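Side-chain contacts in peroxiredoxin (Clostridioides difficile, PDB 6TSB), which joins a probable thioredoxin-dependent peroxidase to a family 18 chitinase domain, the part held in this chain, which hydrolyses internal beta-1,4 linkages of chitin: residues R183-I186 with E191-K194; N243-G248 with E252-G257. All coordinates share one frame; numbering follows the deposited sequence.

Contact 1: R183-I186 with E191-K194; sequences RGYI and EIDK
In the crossover that joins the parallel strands 174-179 and 201-204 of the glycosyl hydrolase family 18 barrel, two short helices meet where I192 packs on Y185 and I186. CG1 of I192 lies against CG1 of I186 at 4.0 Å, the two side chains running past each other at a slant. The end of the same branch, I192 CD1, sits at the edge of the Y185 ring and near its plane, 4.1 Å from Y185 CE1. With CG anti to the backbone N (chi1 -176°), the Y185 ring is carried beside I192, and the two side chains cross at about a right angle. Beside this apolar patch a water joins the backbones: it donates to I186 O at 2.6 Å and accepts from I192 N at 3.1 Å. I186 O also accepts from R155 NH2, so two donors grip it. E191 occupies the N-cap of the second helix, its O accepting a weak bond from K194 N, while OE1 of E191 is hydrogen-bonded to T159. Helix 154-169 packs here through F158 on Y185, and helix 237-246 brings N243 to I186 and L244 to I192.

Contact 2: N243-G248 with E252-G257; sequences NLENAG and EKILLG
Facing L244 and E245 on helix 237-246, the chain from E252 to G257 passes from a 3-10 turn into strand 254-264. In that turn the extended K253 side chain carries its NZ to the backbone oxygens A196 O and I199 O, which both accept from it. I254 opens the strand and makes the contact with the helix. Its CG1 is anti to the carbonyl carbon (chi1 -53°) and CD1 continues the chain outward, anti to CA (chi2 -161°); the two torsions together extend CD1 toward the helix, where it meets L244. I254 CD1 rests 3.9 Å from L244 CB and 4.2 Å from L244 CD1, touching both the base and one branch of the leucine. The flank of E245 adds CG at 4.2 Å from I254 CD1, while its carboxylate turns to a salt bridge with R242. This is the helix-on-strand packing of a TIM barrel: helix 237-246 crosses over between the parallel strands 201-204 and 254-264. L255 bonds through its backbone to F202 and L204, and from L255 to G257 the strand also pairs in parallel with a strand of the second subunit, consistent with the other chain supplying the next barrel strand, while L256 packs on V321 of that subunit's helix 311-323.

How the contacts relate
Both contacts are buried; the centre of contact 1 is about 20 Å from the centre of the chain and that of contact 2 about 15 Å. They follow one another along the chain. Helix 237-246, one partner of contact 2, also backs contact 1, and A247 in the turn just after it touches I186 CG2 through its CB at 3.6 Å, while A247 O lies 3.4 Å from D193 CB. Contact 1 joins two short helices of one crossover and adds a bridging water to its hydrocarbon surface. Contact 2 sets a helix against a barrel strand, and its cross-segment touch is carbon on carbon. No other chain of the assembly reaches contact 1, whereas the strand of contact 2 continues its sheet into the second subunit.

Contact 1: R183-I186 with E191-K194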
loop_
_atom_site.group_PDB
_atom_site.type_symbol
_atom_site.label_atom_id
_atom_site.label_comp_id
_atom_site.label_asym_id
_atom_site.label_seq_id
_atom_site.Cartn_x
_atom_site.Cartn_y
_atom_site.Cartn_z
ATOM N N ARG A 183 29.211 11.477 10.759
ATOM C CA ARG A 183 30.120 12.281 11.620
ATOM C C ARG A 183 31.567 11.917 11.280
ATOM O O ARG A 183 32.340 12.833 11.013
ATOM C CB ARG A 183 29.837 12.033 13.111
ATOM C CG ARG A 183 28.501 12.576 13.612
ATOM C CD ARG A 183 28.418 14.048 14.031
ATOM N NE ARG A 183 27.033 14.463 14.255
ATOM C CZ ARG A 183 26.270 14.106 15.293
ATOM N NH1 ARG A 183 26.742 13.325 16.251
ATOM N NH2 ARG A 183 25.022 14.534 15.371
ATOM N N GLY A 184 31.893 10.625 11.328
ATOM C CA GLY A 184 33.192 10.058 10.923
ATOM C C GLY A 184 33.709 10.645 9.618
ATOM O O GLY A 184 34.905 10.982 9.582
ATOM N N TYR A 185 32.870 10.754 8.576
ATOM C CA TYR A 185 33.287 11.243 7.233
ATOM C C TYR A 185 33.595 12.746 7.346
ATOM O O TYR A 185 34.578 13.227 6.742
ATOM C CB TYR A 185 32.263 10.909 6.127
ATOM C CG TYR A 185 32.696 11.306 4.728
ATOM C CD1 TYR A 185 32.569 12.616 4.292
ATOM C CD2 TYR A 185 33.264 10.394 3.841
ATOM C CE1 TYR A 185 33.001 13.008 3.035
ATOM C CE2 TYR A 185 33.690 10.773 2.569
ATOM C CZ TYR A 185 33.579 12.087 2.180
ATOM O OH TYR A 185 33.999 12.506 0.961
ATOM N N ILE A 186 32.804 13.502 8.099
ATOM C CA ILE A 186 32.993 14.978 8.135
ATOM C C ILE A 186 34.281 15.330 8.887
ATOM O O ILE A 186 34.942 16.319 8.464
ATOM C CB ILE A 186 31.754 15.683 8.690
ATOM C CG1 ILE A 186 30.629 15.594 7.658
ATOM C CG2 ILE A 186 32.070 17.134 9.063
ATOM C CD1 ILE A 186 29.293 15.361 8.258
ATOM N N GLU A 191 37.428 17.587 4.320
ATOM C CA GLU A 191 37.344 18.984 4.772
ATOM C C GLU A 191 36.205 19.551 3.950
ATOM O O GLU A 191 36.489 20.133 2.897
ATOM C CB GLU A 191 38.655 19.758 4.544
ATOM C CG GLU A 191 39.883 19.201 5.271
ATOM C CD GLU A 191 41.141 20.046 5.059
ATOM O OE1 GLU A 191 41.574 20.224 3.883
ATOM O OE2 GLU A 191 41.672 20.583 6.063
ATOM N N ILE A 192 34.968 19.331 4.404
ATOM C CA ILE A 192 33.745 19.699 3.631
ATOM C C ILE A 192 33.849 21.153 3.197
ATOM O O ILE A 192 33.556 21.448 2.020
ATOM C CB ILE A 192 32.461 19.478 4.443
ATOM C CG1 ILE A 192 32.318 18.032 4.923
ATOM C CG2 ILE A 192 31.246 19.966 3.649
ATOM C CD1 ILE A 192 32.490 16.984 3.840
ATOM N N ASP A 193 34.247 22.046 4.103
ATOM C CA ASP A 193 34.270 23.510 3.812
ATOM C C ASP A 193 35.399 23.833 2.826
ATOM O O ASP A 193 35.279 24.810 2.114
ATOM C CB ASP A 193 34.357 24.356 5.091
ATOM C CG ASP A 193 35.661 24.243 5.870
ATOM O OD1 ASP A 193 36.145 23.099 6.102
ATOM O OD2 ASP A 193 36.192 25.306 6.235
ATOM N N LYS A 194 36.482 23.060 2.813
ATOM C CA LYS A 194 37.620 23.277 1.871
ATOM C C LYS A 194 37.288 22.707 0.477
ATOM O O LYS A 194 37.551 23.426 -0.510
ATOM C CB LYS A 194 38.915 22.690 2.447
ATOM C CG LYS A 194 39.473 23.418 3.660
ATOM C CD LYS A 194 40.018 24.791 3.308
ATOM C CE LYS A 194 39.352 25.934 4.048
ATOM N NZ LYS A 194 40.084 26.266 5.291
HETATM O O HOH W 1 34.867 18.736 7.444
#

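Contact 2: N243-G248 with E252-G257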
loop_
_atom_site.group_PDB
_atom_site.type_symbol
_atom_site.label_atom_id
_atom_site.label_comp_id
_atom_site.label_asym_id
_atom_site.label_seq_id
_atom_site.Cartn_x
_atom_site.Cartn_y
_atom_site.Cartn_z
ATOM N N ASN A 243 24.209 17.531 8.412
ATOM C CA ASN A 243 25.641 17.430 8.780
ATOM C C ASN A 243 26.512 18.067 7.690
ATOM O O ASN A 243 27.380 18.913 8.034
ATOM C CB ASN A 243 26.023 15.982 9.043
ATOM C CG ASN A 243 25.445 15.440 10.327
ATOM O OD1 ASN A 243 24.996 16.186 11.205
ATOM N ND2 ASN A 243 25.508 14.132 10.467
ATOM N N LEU A 244 26.293 17.724 6.414
ATOM C CA LEU A 244 27.099 18.303 5.305
ATOM C C LEU A 244 26.857 19.813 5.220
ATOM O O LEU A 244 27.824 20.552 4.930
ATOM C CB LEU A 244 26.767 17.621 3.977
ATOM C CG LEU A 244 27.270 16.186 3.838
ATOM C CD1 LEU A 244 26.640 15.522 2.643
ATOM C CD2 LEU A 244 28.785 16.118 3.718
ATOM N N GLU A 245 25.619 20.266 5.423
ATOM C CA GLU A 245 25.245 21.705 5.236
ATOM C C GLU A 245 25.929 22.577 6.304
ATOM O O GLU A 245 26.422 23.660 5.945
ATOM C CB GLU A 245 23.728 21.880 5.277
ATOM C CG GLU A 245 23.054 21.544 3.947
ATOM C CD GLU A 245 21.538 21.537 3.993
ATOM O OE1 GLU A 245 20.979 21.243 5.077
ATOM O OE2 GLU A 245 20.933 21.838 2.964
ATOM N N ASN A 246 25.970 22.085 7.549
ATOM C CA ASN A 246 26.492 22.783 8.748
ATOM C C ASN A 246 28.028 22.743 8.766
ATOM O O ASN A 246 28.607 23.688 9.382
ATOM C CB ASN A 246 25.896 22.184 10.022
ATOM C CG ASN A 246 24.447 22.568 10.198
ATOM O OD1 ASN A 246 24.038 23.640 9.766
ATOM N ND2 ASN A 246 23.674 21.685 10.807
ATOM N N ALA A 247 28.650 21.722 8.131
ATOM C CA ALA A 247 30.116 21.629 7.882
ATOM C C ALA A 247 30.534 22.467 6.648
ATOM O O ALA A 247 31.741 22.524 6.326
ATOM C CB ALA A 247 30.541 20.178 7.793
ATOM N N GLY A 248 29.601 23.176 6.010
ATOM C CA GLY A 248 29.904 24.214 5.007
ATOM C C GLY A 248 29.647 23.774 3.570
ATOM O O GLY A 248 30.035 24.551 2.677
ATOM N N GLU A 252 22.758 23.434 -2.733
ATOM C CA GLU A 252 22.648 23.360 -4.215
ATOM C C GLU A 252 23.684 22.416 -4.842
ATOM O O GLU A 252 23.620 22.263 -6.073
ATOM C CB GLU A 252 23.029 24.665 -4.934
ATOM C CG GLU A 252 22.602 25.954 -4.287
ATOM C CD GLU A 252 23.545 26.522 -3.233
ATOM O OE1 GLU A 252 24.493 27.264 -3.611
ATOM O OE2 GLU A 252 23.310 26.231 -2.024
ATOM N N LYS A 253 24.719 22.026 -4.094
ATOM C CA LYS A 253 25.838 21.188 -4.594
ATOM C C LYS A 253 25.625 19.772 -4.065
ATOM O O LYS A 253 26.334 18.880 -4.525
ATOM C CB LYS A 253 27.208 21.765 -4.190
ATOM C CG LYS A 253 27.643 23.037 -4.936
ATOM C CD LYS A 253 29.120 23.405 -4.748
ATOM C CE LYS A 253 29.571 24.583 -5.587
ATOM N NZ LYS A 253 31.002 24.920 -5.352
ATOM N N ILE A 254 24.652 19.564 -3.168
ATOM C CA ILE A 254 24.347 18.203 -2.671
ATOM C C ILE A 254 23.407 17.479 -3.637
ATOM O O ILE A 254 22.307 18.006 -3.879
ATOM C CB ILE A 254 23.743 18.219 -1.278
ATOM C CG1 ILE A 254 24.643 19.013 -0.328
ATOM C CG2 ILE A 254 23.495 16.764 -0.860
ATOM C CD1 ILE A 254 24.408 18.729 1.132
ATOM N N LEU A 255 23.807 16.285 -4.090
ATOM C CA LEU A 255 22.939 15.381 -4.891
ATOM C C LEU A 255 22.514 14.245 -3.999
ATOM O O LEU A 255 23.421 13.587 -3.433
ATOM C CB LEU A 255 23.707 14.822 -6.080
ATOM C CG LEU A 255 24.096 15.836 -7.143
ATOM C CD1 LEU A 255 24.497 15.114 -8.424
ATOM C CD2 LEU A 255 22.969 16.823 -7.389
ATOM N N LEU A 256 21.203 14.040 -3.860
ATOM C CA LEU A 256 20.677 13.012 -2.932
ATOM C C LEU A 256 20.664 11.680 -3.682
ATOM O O LEU A 256 20.100 11.619 -4.783
ATOM C CB LEU A 256 19.278 13.407 -2.436
ATOM C CG LEU A 256 18.809 12.678 -1.175
ATOM C CD1 LEU A 256 17.811 13.522 -0.396
ATOM C CD2 LEU A 256 18.230 11.309 -1.482
ATOM N N GLY A 257 21.274 10.672 -3.079
ATOM C CA GLY A 257 21.454 9.342 -3.677
ATOM C C GLY A 257 20.356 8.412 -3.220
ATOM O O GLY A 257 20.138 8.328 -1.987
#